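Local coordinates for TetR-family transcriptional regulator (Streptomyces coelicolor A3, PDB 2QIB), which probably binds operator DNA through a helix-turn-helix motif and regulates transcription, as TetR-family repressors do, at residues A86-L89 / R90-R94; V128-A131 / A132-Q135; M190-S193 / A194-E198; G201-V204 / R205-L208. One frame throughout, in Å; residues are numbered along the deposited sequence.

Interaction 1: A86-L89 / R90-R94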
ATOM      1  N   ALA A  86     -20.741   8.178  -4.929  1.00 17.85           N
ATOM      2  CA  ALA A  86     -21.420   8.323  -3.640  1.00 17.99           C
ATOM      3  C   ALA A  86     -21.459   7.022  -2.829  1.00 17.49           C
ATOM      4  O   ALA A  86     -21.385   7.068  -1.599  1.00 17.93           O
ATOM      5  CB  ALA A  86     -22.866   8.870  -3.854  1.00 18.39           C
ATOM      6  N   ARG A  87     -21.613   5.887  -3.504  1.00 16.59           N
ATOM      7  CA  ARG A  87     -21.576   4.583  -2.832  1.00 16.42           C
ATOM      8  C   ARG A  87     -20.208   4.405  -2.192  1.00 15.62           C
ATOM      9  O   ARG A  87     -20.085   4.013  -1.018  1.00 15.16           O
ATOM     10  CB  ARG A  87     -21.738   3.462  -3.847  1.00 16.88           C
ATOM     11  CG  ARG A  87     -22.995   3.580  -4.753  1.00 18.62           C
ATOM     12  CD  ARG A  87     -23.102   2.349  -5.636  1.00 18.68           C
ATOM     13  NE  ARG A  87     -24.011   2.594  -6.757  1.00 19.60           N
ATOM     14  CZ  ARG A  87     -24.207   1.720  -7.739  1.00 20.03           C
ATOM     15  NH1 ARG A  87     -23.584   0.545  -7.729  1.00 19.54           N
ATOM     16  NH2 ARG A  87     -25.056   2.013  -8.718  1.00 20.43           N
ATOM     17  N   LEU A  88     -19.163   4.637  -2.988  1.00 14.82           N
ATOM     18  CA  LEU A  88     -17.802   4.500  -2.438  1.00 15.18           C
ATOM     19  C   LEU A  88     -17.554   5.466  -1.269  1.00 15.12           C
ATOM     20  O   LEU A  88     -16.927   5.078  -0.263  1.00 14.96           O
ATOM     21  CB  LEU A  88     -16.755   4.672  -3.540  1.00 15.03           C
ATOM     22  CG  LEU A  88     -15.290   4.461  -3.106  1.00 14.99           C
ATOM     23  CD1 LEU A  88     -15.063   3.051  -2.537  1.00 16.73           C
ATOM     24  CD2 LEU A  88     -14.397   4.666  -4.335  1.00 16.37           C
ATOM     25  N   LEU A  89     -18.040   6.704  -1.377  1.00 14.99           N
ATOM     26  CA  LEU A  89     -17.870   7.665  -0.287  1.00 16.14           C
ATOM     27  C   LEU A  89     -18.517   7.138   0.988  1.00 16.23           C
ATOM     28  O   LEU A  89     -17.937   7.260   2.071  1.00 15.61           O
ATOM     29  CB  LEU A  89     -18.441   9.047  -0.656  1.00 16.59           C
ATOM     30  CG  LEU A  89     -18.156  10.139   0.380  1.00 17.28           C
ATOM     31  CD1 LEU A  89     -16.638  10.297   0.649  1.00 20.21           C
ATOM     32  CD2 LEU A  89     -18.807  11.470  -0.055  1.00 19.71           C
ATOM     33  N   ARG A  90     -19.700   6.530   0.869  1.00 15.61           N
ATOM     34  CA  ARG A  90     -20.365   5.972   2.064  1.00 15.58           C
ATOM     35  C   ARG A  90     -19.530   4.873   2.722  1.00 15.50           C
ATOM     36  O   ARG A  90     -19.355   4.825   3.962  1.00 16.41           O
ATOM     37  CB  ARG A  90     -21.776   5.474   1.725  1.00 15.01           C
ATOM     38  CG  ARG A  90     -22.709   6.672   1.553  1.00 17.56           C
ATOM     39  CD  ARG A  90     -24.173   6.243   1.376  1.00 19.31           C
ATOM     40  NE  ARG A  90     -24.414   5.608   0.085  1.00 18.33           N
ATOM     41  CZ  ARG A  90     -24.735   6.248  -1.041  1.00 19.95           C
ATOM     42  NH1 ARG A  90     -24.823   7.582  -1.077  1.00 21.23           N
ATOM     43  NH2 ARG A  90     -24.933   5.538  -2.141  1.00 19.79           N
ATOM     44  N   VAL A  91     -18.990   3.985   1.877  1.00 14.94           N
ATOM     45  CA  VAL A  91     -18.116   2.938   2.407  1.00 15.07           C
ATOM     46  C   VAL A  91     -16.849   3.577   3.031  1.00 15.08           C
ATOM     47  O   VAL A  91     -16.378   3.146   4.093  1.00 15.23           O
ATOM     48  CB  VAL A  91     -17.682   1.950   1.313  1.00 14.76           C
ATOM     49  CG1 VAL A  91     -16.695   0.913   1.912  1.00 14.60           C
ATOM     50  CG2 VAL A  91     -18.901   1.254   0.714  1.00 14.99           C
HETATM   51  N   MSE A  92     -16.267   4.578   2.376  1.00 15.65           N
HETATM   52  CA  MSE A  92     -15.085   5.250   2.977  1.00 16.11           C
HETATM   53  C   MSE A  92     -15.377   5.828   4.382  1.00 16.02           C
HETATM   54  O   MSE A  92     -14.522   5.789   5.251  1.00 16.42           O
HETATM   55  CB  MSE A  92     -14.533   6.351   2.069  1.00 16.98           C
HETATM   56  CG  MSE A  92     -13.921   5.862   0.747  1.00 16.91           C
HETATM   57 SE   MSE A  92     -12.358   4.731   1.095  1.00 25.91          SE
HETATM   58  CE  MSE A  92     -13.243   2.973   1.190  1.00 20.48           C
ATOM     59  N   GLY A  93     -16.586   6.351   4.598  1.00 16.35           N
ATOM     60  CA  GLY A  93     -16.977   6.831   5.952  1.00 16.32           C
ATOM     61  C   GLY A  93     -16.892   5.714   6.972  1.00 16.80           C
ATOM     62  O   GLY A  93     -16.352   5.893   8.073  1.00 15.96           O
ATOM     63  N   ARG A  94     -17.460   4.567   6.619  1.00 16.10           N
ATOM     64  CA  ARG A  94     -17.438   3.399   7.516  1.00 16.56           C
ATOM     65  C   ARG A  94     -16.005   2.857   7.715  1.00 16.72           C
ATOM     66  O   ARG A  94     -15.631   2.441   8.828  1.00 16.29           O
ATOM     67  CB  ARG A  94     -18.361   2.316   6.978  1.00 16.42           C
ATOM     68  CG  ARG A  94     -19.871   2.753   7.019  1.00 17.51           C
ATOM     69  CD  ARG A  94     -20.804   1.540   6.920  1.00 19.77           C
ATOM     70  NE  ARG A  94     -20.730   0.888   5.615  1.00 18.98           N
ATOM     71  CZ  ARG A  94     -21.413   1.251   4.524  1.00 19.78           C
ATOM     72  NH1 ARG A  94     -22.222   2.330   4.506  1.00 20.29           N
ATOM     73  NH2 ARG A  94     -21.264   0.541   3.424  1.00 19.30           N
TER

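Interaction 2: V128-A131 / A132-Q135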
ATOM      1  N   VAL A 128      -9.603  -9.607   4.037  1.00 19.80           N
ATOM      2  CA  VAL A 128     -10.246  -8.271   4.024  1.00 20.23           C
ATOM      3  C   VAL A 128      -9.947  -7.539   2.688  1.00 19.62           C
ATOM      4  O   VAL A 128     -10.862  -6.992   2.054  1.00 18.36           O
ATOM      5  CB  VAL A 128      -9.838  -7.402   5.246  1.00 20.67           C
ATOM      6  CG1 VAL A 128     -10.553  -6.041   5.208  1.00 21.07           C
ATOM      7  CG2 VAL A 128     -10.139  -8.127   6.564  1.00 20.51           C
ATOM      8  N   ARG A 129      -8.683  -7.565   2.253  1.00 18.51           N
ATOM      9  CA  ARG A 129      -8.311  -6.961   0.975  1.00 18.89           C
ATOM     10  C   ARG A 129      -9.101  -7.593  -0.165  1.00 19.26           C
ATOM     11  O   ARG A 129      -9.631  -6.886  -1.037  1.00 19.37           O
ATOM     12  CB  ARG A 129      -6.821  -7.134   0.720  1.00 19.77           C
ATOM     13  CG  ARG A 129      -5.971  -6.354   1.692  1.00 20.04           C
ATOM     14  CD  ARG A 129      -4.502  -6.713   1.464  1.00 23.79           C
ATOM     15  NE  ARG A 129      -3.645  -5.877   2.288  1.00 22.98           N
ATOM     16  CZ  ARG A 129      -2.570  -6.310   2.911  1.00 25.92           C
ATOM     17  NH1 ARG A 129      -2.238  -7.612   2.843  1.00 25.51           N
ATOM     18  NH2 ARG A 129      -1.862  -5.463   3.649  1.00 24.63           N
ATOM     19  N   GLN A 130      -9.196  -8.923  -0.150  1.00 18.42           N
ATOM     20  CA  GLN A 130      -9.994  -9.603  -1.159  1.00 19.23           C
ATOM     21  C   GLN A 130     -11.507  -9.267  -1.072  1.00 18.74           C
ATOM     22  O   GLN A 130     -12.154  -9.102  -2.092  1.00 18.04           O
ATOM     23  CB  GLN A 130      -9.738 -11.122  -1.071  1.00 19.45           C
ATOM     24  CG  GLN A 130     -10.595 -11.922  -2.026  1.00 20.36           C
ATOM     25  CD  GLN A 130     -10.163 -11.777  -3.478  1.00 22.44           C
ATOM     26  OE1 GLN A 130      -9.096 -11.234  -3.778  1.00 24.17           O
ATOM     27  NE2 GLN A 130     -10.976 -12.306  -4.387  1.00 23.48           N
ATOM     28  N   ALA A 131     -12.064  -9.142   0.132  1.00 18.15           N
ATOM     29  CA  ALA A 131     -13.465  -8.726   0.311  1.00 17.66           C
ATOM     30  C   ALA A 131     -13.716  -7.352  -0.318  1.00 16.97           C
ATOM     31  O   ALA A 131     -14.732  -7.157  -1.027  1.00 17.18           O
ATOM     32  CB  ALA A 131     -13.826  -8.689   1.790  1.00 16.80           C
ATOM     33  N   ALA A 132     -12.770  -6.423  -0.121  1.00 16.51           N
ATOM     34  CA  ALA A 132     -12.870  -5.102  -0.773  1.00 16.91           C
ATOM     35  C   ALA A 132     -12.894  -5.263  -2.293  1.00 16.75           C
ATOM     36  O   ALA A 132     -13.761  -4.675  -2.983  1.00 16.79           O
ATOM     37  CB  ALA A 132     -11.691  -4.180  -0.352  1.00 17.10           C
ATOM     38  N   TYR A 133     -11.966  -6.054  -2.823  1.00 16.10           N
ATOM     39  CA  TYR A 133     -11.856  -6.318  -4.254  1.00 17.66           C
ATOM     40  C   TYR A 133     -13.189  -6.851  -4.846  1.00 18.02           C
ATOM     41  O   TYR A 133     -13.702  -6.334  -5.854  1.00 17.75           O
ATOM     42  CB  TYR A 133     -10.695  -7.318  -4.468  1.00 18.65           C
ATOM     43  CG  TYR A 133     -10.440  -7.688  -5.906  1.00 19.58           C
ATOM     44  CD1 TYR A 133      -9.846  -6.783  -6.789  1.00 20.80           C
ATOM     45  CD2 TYR A 133     -10.775  -8.959  -6.380  1.00 22.85           C
ATOM     46  CE1 TYR A 133      -9.591  -7.128  -8.124  1.00 22.44           C
ATOM     47  CE2 TYR A 133     -10.536  -9.316  -7.731  1.00 21.55           C
ATOM     48  CZ  TYR A 133      -9.923  -8.399  -8.570  1.00 23.58           C
ATOM     49  OH  TYR A 133      -9.699  -8.729  -9.911  1.00 24.99           O
ATOM     50  N   VAL A 134     -13.742  -7.878  -4.205  1.00 17.09           N
ATOM     51  CA  VAL A 134     -15.004  -8.478  -4.646  1.00 18.09           C
ATOM     52  C   VAL A 134     -16.147  -7.438  -4.684  1.00 17.16           C
ATOM     53  O   VAL A 134     -16.962  -7.413  -5.620  1.00 17.93           O
ATOM     54  CB  VAL A 134     -15.349  -9.690  -3.755  1.00 18.04           C
ATOM     55  CG1 VAL A 134     -16.844 -10.148  -3.982  1.00 18.72           C
ATOM     56  CG2 VAL A 134     -14.370 -10.840  -4.073  1.00 20.28           C
ATOM     57  N   GLN A 135     -16.227  -6.605  -3.658  1.00 16.55           N
ATOM     58  CA  GLN A 135     -17.282  -5.575  -3.638  1.00 16.43           C
ATOM     59  C   GLN A 135     -17.113  -4.533  -4.731  1.00 15.50           C
ATOM     60  O   GLN A 135     -18.079  -4.136  -5.382  1.00 14.61           O
ATOM     61  CB  GLN A 135     -17.380  -4.907  -2.266  1.00 16.30           C
ATOM     62  CG  GLN A 135     -17.936  -5.841  -1.158  1.00 18.59           C
ATOM     63  CD  GLN A 135     -19.269  -6.526  -1.579  1.00 19.45           C
ATOM     64  OE1 GLN A 135     -20.219  -5.874  -1.979  1.00 21.05           O
ATOM     65  NE2 GLN A 135     -19.304  -7.854  -1.500  1.00 21.90           N
TER
HETATM   66  O   HOH W   1     -16.811  -8.997  -0.332  1.00 22.75           O

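Interaction 3: M190-S193 / A194-E198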
HETATM    1  N   MSE A 190      -8.186   5.132 -12.468  1.00 17.54           N
HETATM    2  CA  MSE A 190      -8.841   4.474 -13.587  1.00 19.43           C
HETATM    3  C   MSE A 190      -8.665   5.288 -14.862  1.00 18.75           C
HETATM    4  O   MSE A 190      -8.414   4.729 -15.930  1.00 19.79           O
HETATM    5  CB  MSE A 190     -10.324   4.280 -13.296  1.00 19.95           C
HETATM    6  CG  MSE A 190     -10.538   3.506 -12.019  1.00 25.61           C
HETATM    7 SE   MSE A 190     -10.824   1.637 -12.437  1.00 51.60          SE
HETATM    8  CE  MSE A 190     -12.667   2.083 -13.099  1.00 37.61           C
ATOM      9  N   ALA A 191      -8.819   6.606 -14.775  1.00 18.40           N
ATOM     10  CA  ALA A 191      -8.644   7.454 -15.958  1.00 17.92           C
ATOM     11  C   ALA A 191      -7.230   7.388 -16.551  1.00 18.14           C
ATOM     12  O   ALA A 191      -7.061   7.437 -17.776  1.00 19.05           O
ATOM     13  CB  ALA A 191      -8.988   8.871 -15.653  1.00 18.73           C
ATOM     14  N   VAL A 192      -6.226   7.307 -15.692  1.00 17.79           N
ATOM     15  CA  VAL A 192      -4.844   7.193 -16.153  1.00 18.39           C
ATOM     16  C   VAL A 192      -4.680   5.907 -16.969  1.00 18.32           C
ATOM     17  O   VAL A 192      -4.126   5.932 -18.072  1.00 19.96           O
ATOM     18  CB  VAL A 192      -3.824   7.262 -14.978  1.00 17.45           C
ATOM     19  CG1 VAL A 192      -2.438   6.848 -15.430  1.00 19.62           C
ATOM     20  CG2 VAL A 192      -3.786   8.690 -14.427  1.00 17.03           C
ATOM     21  N   SER A 193      -5.198   4.801 -16.445  1.00 18.32           N
ATOM     22  CA  SER A 193      -5.099   3.513 -17.128  1.00 19.88           C
ATOM     23  C   SER A 193      -5.864   3.535 -18.455  1.00 20.93           C
ATOM     24  O   SER A 193      -5.416   2.967 -19.437  1.00 21.66           O
ATOM     25  CB  SER A 193      -5.638   2.393 -16.261  1.00 20.47           C
ATOM     26  OG  SER A 193      -5.527   1.135 -16.915  1.00 21.61           O
ATOM     27  N   ALA A 194      -7.023   4.174 -18.471  1.00 22.34           N
ATOM     28  CA  ALA A 194      -7.836   4.293 -19.710  1.00 23.87           C
ATOM     29  C   ALA A 194      -7.045   4.789 -20.934  1.00 25.77           C
ATOM     30  O   ALA A 194      -7.428   4.510 -22.097  1.00 27.12           O
ATOM     31  CB  ALA A 194      -9.039   5.189 -19.449  1.00 23.44           C
ATOM     32  N   ALA A 195      -5.942   5.502 -20.699  1.00 26.89           N
ATOM     33  CA  ALA A 195      -5.108   6.001 -21.808  1.00 27.95           C
ATOM     34  C   ALA A 195      -4.479   4.907 -22.686  1.00 28.99           C
ATOM     35  O   ALA A 195      -4.179   5.124 -23.856  1.00 29.92           O
ATOM     36  CB  ALA A 195      -4.024   6.957 -21.268  1.00 28.22           C
ATOM     37  N   TYR A 196      -4.293   3.724 -22.121  1.00 29.75           N
ATOM     38  CA  TYR A 196      -3.495   2.687 -22.753  1.00 31.06           C
ATOM     39  C   TYR A 196      -4.347   1.567 -23.283  1.00 31.16           C
ATOM     40  O   TYR A 196      -3.814   0.619 -23.873  1.00 31.79           O
ATOM     41  CB  TYR A 196      -2.524   2.108 -21.710  1.00 31.32           C
ATOM     42  CG  TYR A 196      -1.751   3.188 -20.987  1.00 32.30           C
ATOM     43  CD1 TYR A 196      -0.857   4.010 -21.683  1.00 32.01           C
ATOM     44  CD2 TYR A 196      -1.938   3.413 -19.613  1.00 31.78           C
ATOM     45  CE1 TYR A 196      -0.152   5.026 -21.033  1.00 34.80           C
ATOM     46  CE2 TYR A 196      -1.237   4.432 -18.949  1.00 33.26           C
ATOM     47  CZ  TYR A 196      -0.345   5.232 -19.668  1.00 34.23           C
ATOM     48  OH  TYR A 196       0.354   6.246 -19.044  1.00 35.03           O
ATOM     49  N   ASP A 197      -5.659   1.659 -23.043  1.00 31.25           N
ATOM     50  CA  ASP A 197      -6.545   0.515 -23.221  1.00 30.91           C
ATOM     51  C   ASP A 197      -7.987   0.920 -23.514  1.00 31.32           C
ATOM     52  O   ASP A 197      -8.616   1.614 -22.713  1.00 30.33           O
ATOM     53  CB  ASP A 197      -6.496  -0.359 -21.965  1.00 31.46           C
ATOM     54  CG  ASP A 197      -7.125  -1.702 -22.183  1.00 33.11           C
ATOM     55  OD1 ASP A 197      -6.474  -2.552 -22.831  1.00 34.75           O
ATOM     56  OD2 ASP A 197      -8.267  -1.894 -21.717  1.00 34.56           O
ATOM     57  N   GLU A 198      -8.512   0.481 -24.661  1.00 31.68           N
ATOM     58  CA  GLU A 198      -9.876   0.833 -25.048  1.00 32.43           C
ATOM     59  C   GLU A 198     -10.910   0.165 -24.152  1.00 31.92           C
ATOM     60  O   GLU A 198     -11.929   0.766 -23.824  1.00 31.35           O
ATOM     61  CB  GLU A 198     -10.132   0.482 -26.524  1.00 33.52           C
ATOM     62  CG  GLU A 198      -9.238   1.244 -27.513  1.00 37.40           C
ATOM     63  CD  GLU A 198      -9.697   2.677 -27.782  1.00 42.68           C
ATOM     64  OE1 GLU A 198     -10.774   3.082 -27.279  1.00 44.44           O
ATOM     65  OE2 GLU A 198      -8.982   3.401 -28.520  1.00 46.17           O
TER
HETATM   66  O   HOH W   2      -2.234   8.102 -18.690  1.00 30.45           O

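Interaction 4: G201-V204 / R205-L208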
ATOM      1  N   GLY A 201     -10.963   2.226 -21.231  1.00 26.46           N
ATOM      2  CA  GLY A 201     -11.625   3.484 -21.601  1.00 25.76           C
ATOM      3  C   GLY A 201     -13.146   3.377 -21.569  1.00 25.07           C
ATOM      4  O   GLY A 201     -13.835   4.253 -21.068  1.00 25.15           O
ATOM      5  N   ALA A 202     -13.667   2.274 -22.087  1.00 24.78           N
ATOM      6  CA  ALA A 202     -15.104   2.093 -22.150  1.00 24.35           C
ATOM      7  C   ALA A 202     -15.704   1.963 -20.754  1.00 23.63           C
ATOM      8  O   ALA A 202     -16.777   2.519 -20.487  1.00 23.48           O
ATOM      9  CB  ALA A 202     -15.457   0.886 -23.021  1.00 25.04           C
ATOM     10  N   LEU A 203     -15.011   1.256 -19.857  1.00 23.09           N
ATOM     11  CA  LEU A 203     -15.528   1.077 -18.513  1.00 22.67           C
ATOM     12  C   LEU A 203     -15.573   2.434 -17.807  1.00 21.61           C
ATOM     13  O   LEU A 203     -16.563   2.776 -17.177  1.00 21.18           O
ATOM     14  CB  LEU A 203     -14.679   0.089 -17.697  1.00 22.62           C
ATOM     15  CG  LEU A 203     -15.007  -0.008 -16.212  1.00 23.66           C
ATOM     16  CD1 LEU A 203     -16.451  -0.437 -15.965  1.00 25.45           C
ATOM     17  CD2 LEU A 203     -14.036  -1.004 -15.569  1.00 24.07           C
ATOM     18  N   VAL A 204     -14.484   3.196 -17.899  1.00 22.03           N
ATOM     19  CA  VAL A 204     -14.389   4.477 -17.211  1.00 23.21           C
ATOM     20  C   VAL A 204     -15.431   5.480 -17.727  1.00 23.42           C
ATOM     21  O   VAL A 204     -16.069   6.210 -16.951  1.00 23.65           O
ATOM     22  CB  VAL A 204     -12.939   5.044 -17.310  1.00 23.94           C
ATOM     23  CG1 VAL A 204     -12.806   6.327 -16.539  1.00 26.55           C
ATOM     24  CG2 VAL A 204     -11.975   4.029 -16.757  1.00 22.89           C
ATOM     25  N   ARG A 205     -15.639   5.502 -19.040  1.00 24.00           N
ATOM     26  CA  ARG A 205     -16.699   6.346 -19.580  1.00 25.07           C
ATOM     27  C   ARG A 205     -18.062   5.997 -18.992  1.00 24.99           C
ATOM     28  O   ARG A 205     -18.818   6.896 -18.629  1.00 24.88           O
ATOM     29  CB  ARG A 205     -16.738   6.285 -21.113  1.00 24.56           C
ATOM     30  CG  ARG A 205     -15.586   7.029 -21.755  1.00 25.17           C
ATOM     31  CD  ARG A 205     -15.785   7.226 -23.273  1.00 27.98           C
ATOM     32  NE  ARG A 205     -15.877   5.949 -23.999  1.00 33.72           N
ATOM     33  CZ  ARG A 205     -14.837   5.236 -24.445  1.00 35.77           C
ATOM     34  NH1 ARG A 205     -13.587   5.655 -24.253  1.00 38.00           N
ATOM     35  NH2 ARG A 205     -15.045   4.093 -25.090  1.00 34.85           N
ATOM     36  N   ARG A 206     -18.356   4.700 -18.889  1.00 25.11           N
ATOM     37  CA  ARG A 206     -19.622   4.219 -18.342  1.00 26.66           C
ATOM     38  C   ARG A 206     -19.767   4.602 -16.865  1.00 26.59           C
ATOM     39  O   ARG A 206     -20.805   5.109 -16.449  1.00 26.27           O
ATOM     40  CB  ARG A 206     -19.708   2.711 -18.522  1.00 28.11           C
ATOM     41  CG  ARG A 206     -20.978   2.083 -18.026  1.00 31.97           C
ATOM     42  CD  ARG A 206     -21.028   0.605 -18.410  1.00 37.94           C
ATOM     43  NE  ARG A 206     -20.039  -0.234 -17.714  1.00 41.42           N
ATOM     44  CZ  ARG A 206     -20.067  -0.525 -16.407  1.00 43.64           C
ATOM     45  NH1 ARG A 206     -20.992  -0.017 -15.598  1.00 44.92           N
ATOM     46  NH2 ARG A 206     -19.144  -1.312 -15.893  1.00 44.90           N
ATOM     47  N   VAL A 207     -18.714   4.365 -16.075  1.00 25.13           N
ATOM     48  CA  VAL A 207     -18.737   4.750 -14.681  1.00 25.97           C
ATOM     49  C   VAL A 207     -18.997   6.248 -14.497  1.00 25.86           C
ATOM     50  O   VAL A 207     -19.871   6.651 -13.725  1.00 26.58           O
ATOM     51  CB  VAL A 207     -17.441   4.299 -13.955  1.00 24.92           C
ATOM     52  CG1 VAL A 207     -17.364   4.932 -12.579  1.00 26.00           C
ATOM     53  CG2 VAL A 207     -17.433   2.783 -13.858  1.00 25.82           C
ATOM     54  N   LEU A 208     -18.255   7.080 -15.215  1.00 27.40           N
ATOM     55  CA  LEU A 208     -18.477   8.529 -15.157  1.00 27.93           C
ATOM     56  C   LEU A 208     -19.817   9.039 -15.742  1.00 28.34           C
ATOM     57  O   LEU A 208     -20.301  10.083 -15.342  1.00 28.03           O
ATOM     58  CB  LEU A 208     -17.285   9.267 -15.754  1.00 29.03           C
ATOM     59  CG  LEU A 208     -15.996   8.950 -14.998  1.00 29.29           C
ATOM     60  CD1 LEU A 208     -14.783   9.447 -15.775  1.00 31.35           C
ATOM     61  CD2 LEU A 208     -16.017   9.533 -13.564  1.00 31.97           C
TER

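Interaction 1: A86-L89 / R90-R94
Arg-90 reaches back over the preceding turn of helix 84-101 and lays its guanidinium across the backbone of Ala-86 and Arg-87. Ala-86 O sits 3.4 Å above the guanidinium plane, over its centre, and is at the same time the acceptor for Arg-90 N at 3.0 Å. The guanidinium lies face-on over this carbonyl; its NE is engaged in a salt bridge to Glu-78. The chain gets there by a bend at chi3 (-71°), which folds the charged end back along the helix, where NH1 touches Ala-86 CB at 3.6 Å. The carbonyls of Arg-87, Leu-88 and Leu-89 are taken in the same i to i+4 order, Met-92 N bonding Leu-88 O at 2.8 Å. Arg-87 runs out extended, its guanidinium held by Gly-82 O and His-139 ND1. On the inner side Leu-88 CD1 meets CE of selenomethionine Met-92 at 4.1 Å, the two side chains running alongside each other, and both also pack on Trp-156 of helix 147-168. This is an amphipathic alpha-helix of the all-helical TetR C-terminal domain, its arginines tied to the neighbouring loop and its apolar side set against the helices behind.

Interaction 2: V128-A131 / A132-Q135
Gln-130 sends its amide forward along helix 119-140 to lie between Tyr-133 and Val-134. Its CG stands anti to the backbone N (chi1 176°) and the chain then bends at chi2 (73°), bringing OE1 to 3.8 Å from Tyr-133 CD2 and NE2 to 3.7 Å from Val-134 CG2. Amide and ring planes are inclined by 42°, so the two groups meet obliquely rather than stacking. Arg-154 of helix 147-168 ties the group together: it gives a hydrogen bond to Gln-130 OE1 and forms a cation-pi contact with the Tyr-133 ring. The contact thus sits where helix 119-140 packs on helix 147-168, the next helix in the chain, within the TetR C-terminal domain, and the tyrosine is buried against the second of them. Replacing Gln-130 with an alanine would probably leave that arginine without its amide acceptor and uncover the CD2 side of the tyrosine ring. Backbone i to i+4 bonds run beneath the side chains, Val-134 N reaching Gln-130 O at 2.9 Å. One turn round, Gln-135 bends at chi2, and a water bridges it to the backbone: the water donates to Ala-131 O at 2.9 Å and accepts from Gln-135 NE2 at 3.0 Å. Ala-131 O also takes Gln-135 N, at 3.1 Å.

Interaction 3: M190-S193 / A194-E198
The C-terminal end of helix 175-194 unwinds here into the short turn that leads to helix 198-209, and Tyr-196 folds back over the last carbonyls. The hydrogen bonding tightens along the way. Ala-194 N still makes an alpha-helical bond to Met-190 O at 2.9 Å, but Ala-195 N turns to Val-192 O at 3.2 Å and Tyr-196 N to Ser-193 O at 3.0 Å, both of them i to i+3 bonds of 3-10 type whose donors stand above the carbonyl planes. With CG beside the backbone N (chi1 -51°), the tyrosine ring swings back along the helix end, bringing CE2 to 3.4 Å from Val-192 O and 4.4 Å from Val-192 CG1. A water donates to Val-192 O at 2.9 Å and is weakly linked to Tyr-196 OH, while that hydroxyl also has a weak hydrogen bond to Thr-180 of the second subunit. The turn thus lies at the dimer contact, in the helical C-terminal part of this TetR-family protein. An alanine in place of Tyr-196 is likely to leave Val-192 without its aromatic cover and to forfeit the weak hydrogen bond to the other subunit's threonine. Asp-197 is the N-cap of helix 198-209, its OD2 accepting a hydrogen bond from Met-200 N.

Interaction 4: G201-V204 / R205-L208
Val-204 and Leu-208 stand side by side, pointing the same way, with Val-204 CG1 3.8 Å from Leu-208 CD1. A second apolar pair one position earlier brings Leu-203 CD1 to 4.0 Å from Val-207 CG2, though the placing of that CD1 is doubtful, since the model sets it too close to Arg-206 NH2. The i to i+4 spacing of both pairs is that of one alpha-helical turn. Helix 198-209 turns Val-204 inward, onto Met-190 and Ala-194 of the preceding helix, while its arginines are exposed; two consecutive helices thus pack together across a short turn.

The charged side chains behave differently. Arg-205 bends at chi3 (-61°) and folds back over the preceding turn: Gly-201 O and Ala-202 CA both lie 3.5 Å above one face of its guanidinium, each toward the rim, and NH2 comes within 3.8 Å of Ala-202 CB. A CB at Gly-201 would fall tight against Arg-205 NH1. Arg-205 also packs on Leu-227 of the second subunit. Arg-206, likewise bent at chi3, turns another way, and its NH2 donates to Leu-140 O at the end of helix 119-140.

Four backbone hydrogen bonds underlie all of this. Arg-205 N goes to Gly-201 O at 3.0 Å, Arg-206 N to Ala-202 O, and Val-207 N to Leu-203 O; Leu-208 N reaches Val-204 O at 2.9 Å with an almost straight N-H...O angle of 174°.

In the fold
Interactions 1 and 2 are surface contacts on two helices of the C-terminal domain, their centres about 14 Å apart and not touching, though both helices pack on helix 147-168. Interactions 3 and 4 lie farther out, about 25 Å from the chain's centre, are partly buried, and touch the second subunit. They join directly: helices 175-194 and 198-209 meet where Ala-194 CB packs on Gly-201 CA at 3.8 Å. Arginines folded back over a carbonyl recur in interactions 1 and 4, but one is salt-bridged to its own chain while the other packs on the partner subunit. Interaction 2 relies on an amide and a ring, interaction 3 on a helix-ending turn.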